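Two-component response regulator, LuxR family (PDB 3CZ5) probably acts as a DNA-binding transcription regulator of a two-component system, this piece being its receiver domain, which is probably switched by phosphorylation. Local coordinates at residues R81-T86 / A113-A118. Residues are numbered along the deposited sequence; the frame is centred on the assembly and turned at random.
Sequences RILIFT and AELVQA. With PO4 (phosphate ion), chain E.
Leu115 of helix 114-122 lies against Leu83 and Phe85 of strand 82-86, joining a helix of the CheY-like receiver fold, the one that follows strand 104-107, to its parallel sheet. The short segments run antiparallel, 169° between their directions with axes 10.4 Å apart; the helix links the parallel strands 104-107 and 128-129, as in a beta-alpha-beta crossover. The packed part is wholly apolar. CD1 of Leu115 sits over the centre of the Phe85 ring, 4.0 Å from the centroid and 6° off the normal, which identifies a CH-pi contact on that face; its other branch, CD2, approaches the ring atom CE2. With CG of Phe85 anti to the backbone N (chi1 -167°), the ring extends from the strand to present this face to the leucine. Tyr21 meets the same ring edge-to-face. Replacing Phe85 with alanine removes the ring, which would probably leave Leu115 CD1 without the face it rests on and Tyr21 without its aromatic partner.

The other flank of the helix differs: Gln117 is exposed, CB of Val116 points away from the strand, and neither adds to the 203 Å² buried here. Beyond the apolar patch, at the end of the strand, Thr86 does not meet the helix; its OG1 donates to O3 of a phosphate ion, 2.8 Å away, that was probably picked up during crystallisation. Lys108 NZ also binds this ion, as do the backbone N atoms of Leu59 and Thr60, which directly follow Asp58, the predicted phosphorylation site. At the opposite end of the contact, Leu83 CD2 reaches both Leu115 CD1 and Ala118 CB, each at 3.8 Å.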
ATOM      1  N   ARG A  81      -4.247   7.157  -4.362  1.00 22.73           N
ATOM      2  CA  ARG A  81      -4.574   5.955  -3.646  1.00 23.36           C
ATOM      3  C   ARG A  81      -3.312   5.101  -3.282  1.00 25.37           C
ATOM      4  O   ARG A  81      -2.768   4.363  -4.142  1.00 27.54           O
ATOM      5  CB  ARG A  81      -5.582   5.155  -4.470  1.00 22.66           C
ATOM      6  CG  ARG A  81      -6.949   5.740  -4.458  1.00 35.79           C
ATOM      7  CD  ARG A  81      -7.706   5.345  -5.679  1.00 23.92           C
ATOM      8  NE  ARG A  81      -9.179   5.341  -5.452  1.00 38.77           N
ATOM      9  CZ  ARG A  81     -10.131   5.311  -6.419  1.00 27.12           C
ATOM     10  NH1 ARG A  81      -9.766   5.315  -7.714  1.00 38.62           N
ATOM     11  NH2 ARG A  81     -11.427   5.295  -6.093  1.00 37.56           N
ATOM     12  N   ILE A  82      -2.875   5.160  -2.022  1.00 23.84           N
ATOM     13  CA  ILE A  82      -1.757   4.326  -1.579  1.00 23.60           C
ATOM     14  C   ILE A  82      -2.127   3.212  -0.601  1.00 23.47           C
ATOM     15  O   ILE A  82      -2.804   3.472   0.393  1.00 25.16           O
ATOM     16  CB  ILE A  82      -0.644   5.185  -0.875  1.00 24.83           C
ATOM     17  CG1 ILE A  82      -0.102   6.271  -1.814  1.00  7.09           C
ATOM     18  CG2 ILE A  82       0.499   4.291  -0.359  1.00  7.21           C
ATOM     19  CD1 ILE A  82      -0.819   7.531  -1.661  1.00 25.68           C
ATOM     20  N   LEU A  83      -1.655   1.986  -0.839  1.00 21.79           N
ATOM     21  CA  LEU A  83      -1.906   0.848   0.062  1.00 19.92           C
ATOM     22  C   LEU A  83      -0.612   0.525   0.778  1.00 21.09           C
ATOM     23  O   LEU A  83       0.334   0.068   0.163  1.00 22.52           O
ATOM     24  CB  LEU A  83      -2.357  -0.346  -0.742  1.00 18.58           C
ATOM     25  CG  LEU A  83      -2.298  -1.743  -0.116  1.00 20.85           C
ATOM     26  CD1 LEU A  83      -3.097  -1.853   1.107  1.00 21.73           C
ATOM     27  CD2 LEU A  83      -2.972  -2.813  -0.963  1.00 19.96           C
ATOM     28  N   ILE A  84      -0.487   0.817   2.058  1.00 20.32           N
ATOM     29  CA  ILE A  84       0.695   0.333   2.734  1.00 18.38           C
ATOM     30  C   ILE A  84       0.532  -1.172   2.900  1.00 20.37           C
ATOM     31  O   ILE A  84      -0.579  -1.643   3.324  1.00 22.52           O
ATOM     32  CB  ILE A  84       0.824   0.798   4.099  1.00 15.91           C
ATOM     33  CG1 ILE A  84       1.087   2.309   4.174  1.00 29.89           C
ATOM     34  CG2 ILE A  84       1.997  -0.001   4.657  1.00 29.85           C
ATOM     35  CD1 ILE A  84       1.645   2.955   2.928  1.00 14.98           C
ATOM     36  N   PHE A  85       1.594  -1.922   2.554  1.00 19.40           N
ATOM     37  CA  PHE A  85       1.653  -3.390   2.613  1.00 19.88           C
ATOM     38  C   PHE A  85       2.907  -3.716   3.366  1.00 22.99           C
ATOM     39  O   PHE A  85       3.997  -3.362   2.925  1.00 23.42           O
ATOM     40  CB  PHE A  85       1.825  -3.968   1.256  1.00 19.41           C
ATOM     41  CG  PHE A  85       1.578  -5.453   1.182  1.00 32.21           C
ATOM     42  CD1 PHE A  85       0.702  -6.104   2.084  1.00 21.09           C
ATOM     43  CD2 PHE A  85       2.173  -6.221   0.180  1.00 19.82           C
ATOM     44  CE1 PHE A  85       0.463  -7.472   1.976  1.00 30.98           C
ATOM     45  CE2 PHE A  85       1.941  -7.572   0.106  1.00 31.08           C
ATOM     46  CZ  PHE A  85       1.072  -8.177   0.973  1.00 20.13           C
ATOM     47  N   THR A  86       2.764  -4.360   4.518  1.00 24.45           N
ATOM     48  CA  THR A  86       3.882  -4.409   5.422  1.00 25.69           C
ATOM     49  C   THR A  86       3.915  -5.635   6.371  1.00 27.01           C
ATOM     50  O   THR A  86       2.979  -6.373   6.575  1.00 23.93           O
ATOM     51  CB  THR A  86       3.870  -3.151   6.254  1.00 25.65           C
ATOM     52  OG1 THR A  86       4.981  -3.195   7.142  1.00 28.46           O
ATOM     53  CG2 THR A  86       2.604  -3.110   7.047  1.00 26.93           C
ATOM     54  N   ALA A 113      -4.312 -13.685  -0.087  1.00 29.86           N
ATOM     55  CA  ALA A 113      -5.490 -13.107  -0.794  1.00 28.16           C
ATOM     56  C   ALA A 113      -5.674 -11.635  -0.445  1.00 29.36           C
ATOM     57  O   ALA A 113      -6.049 -10.820  -1.295  1.00 30.16           O
ATOM     58  CB  ALA A 113      -6.731 -13.837  -0.466  1.00 26.26           C
ATOM     59  N   GLU A 114      -5.373 -11.300   0.802  1.00 29.46           N
ATOM     60  CA  GLU A 114      -5.569  -9.970   1.340  1.00 30.72           C
ATOM     61  C   GLU A 114      -5.156  -8.823   0.403  1.00 31.77           C
ATOM     62  O   GLU A 114      -5.894  -7.792   0.174  1.00 32.87           O
ATOM     63  CB  GLU A 114      -4.781  -9.865   2.632  1.00 31.47           C
ATOM     64  CG  GLU A 114      -5.533 -10.506   3.722  1.00 51.00           C
ATOM     65  CD  GLU A 114      -6.872  -9.832   3.948  1.00 35.37           C
ATOM     66  OE1 GLU A 114      -7.089  -8.660   3.427  1.00 51.45           O
ATOM     67  OE2 GLU A 114      -7.674 -10.473   4.684  1.00 51.40           O
ATOM     68  N   LEU A 115      -3.950  -9.007  -0.115  1.00 29.25           N
ATOM     69  CA  LEU A 115      -3.354  -8.056  -0.952  1.00 26.19           C
ATOM     70  C   LEU A 115      -4.347  -7.708  -2.077  1.00 25.50           C
ATOM     71  O   LEU A 115      -4.766  -6.549  -2.216  1.00 24.42           O
ATOM     72  CB  LEU A 115      -2.055  -8.658  -1.463  1.00 24.68           C
ATOM     73  CG  LEU A 115      -1.425  -7.642  -2.369  1.00 16.95           C
ATOM     74  CD1 LEU A 115      -1.502  -6.250  -1.677  1.00 24.65           C
ATOM     75  CD2 LEU A 115      -0.026  -7.999  -2.709  1.00 23.76           C
ATOM     76  N   VAL A 116      -4.772  -8.699  -2.869  1.00 25.40           N
ATOM     77  CA  VAL A 116      -5.556  -8.319  -4.009  1.00 24.67           C
ATOM     78  C   VAL A 116      -6.891  -7.767  -3.574  1.00 24.33           C
ATOM     79  O   VAL A 116      -7.266  -6.682  -3.958  1.00 24.79           O
ATOM     80  CB  VAL A 116      -5.735  -9.419  -4.946  1.00 25.32           C
ATOM     81  CG1 VAL A 116      -7.018  -9.168  -5.749  1.00 26.39           C
ATOM     82  CG2 VAL A 116      -4.527  -9.498  -5.844  1.00 25.83           C
ATOM     83  N   GLN A 117      -7.596  -8.468  -2.716  1.00 24.11           N
ATOM     84  CA  GLN A 117      -8.794  -7.876  -2.089  1.00 24.68           C
ATOM     85  C   GLN A 117      -8.653  -6.393  -1.690  1.00 22.31           C
ATOM     86  O   GLN A 117      -9.448  -5.532  -2.136  1.00 22.28           O
ATOM     87  CB  GLN A 117      -9.179  -8.640  -0.827  1.00 27.39           C
ATOM     88  CG  GLN A 117      -9.323 -10.080  -0.991  1.00 62.07           C
ATOM     89  CD  GLN A 117     -10.694 -10.336  -1.397  1.00 30.42           C
ATOM     90  OE1 GLN A 117     -11.591  -9.540  -1.076  1.00 62.53           O
ATOM     91  NE2 GLN A 117     -10.915 -11.437  -2.132  1.00 62.84           N
ATOM     92  N   ALA A 118      -7.687  -6.100  -0.818  1.00 19.66           N
ATOM     93  CA  ALA A 118      -7.401  -4.704  -0.475  1.00 17.55           C
ATOM     94  C   ALA A 118      -7.297  -3.836  -1.735  1.00 15.85           C
ATOM     95  O   ALA A 118      -8.086  -2.926  -1.954  1.00 15.38           O
ATOM     96  CB  ALA A 118      -6.128  -4.628   0.285  1.00 17.96           C
TER
HETATM   97  P   PO4 E 201       8.118  -3.873   5.227  1.00 16.77           P
HETATM   98  O1  PO4 E 201       8.516  -4.505   6.515  1.00 19.64           O
HETATM   99  O2  PO4 E 201       7.534  -4.792   4.177  1.00 18.64           O
HETATM  100  O3  PO4 E 201       7.191  -2.717   5.473  1.00 19.56           O
HETATM  101  O4  PO4 E 201       9.488  -3.329   4.921  1.00 20.71           O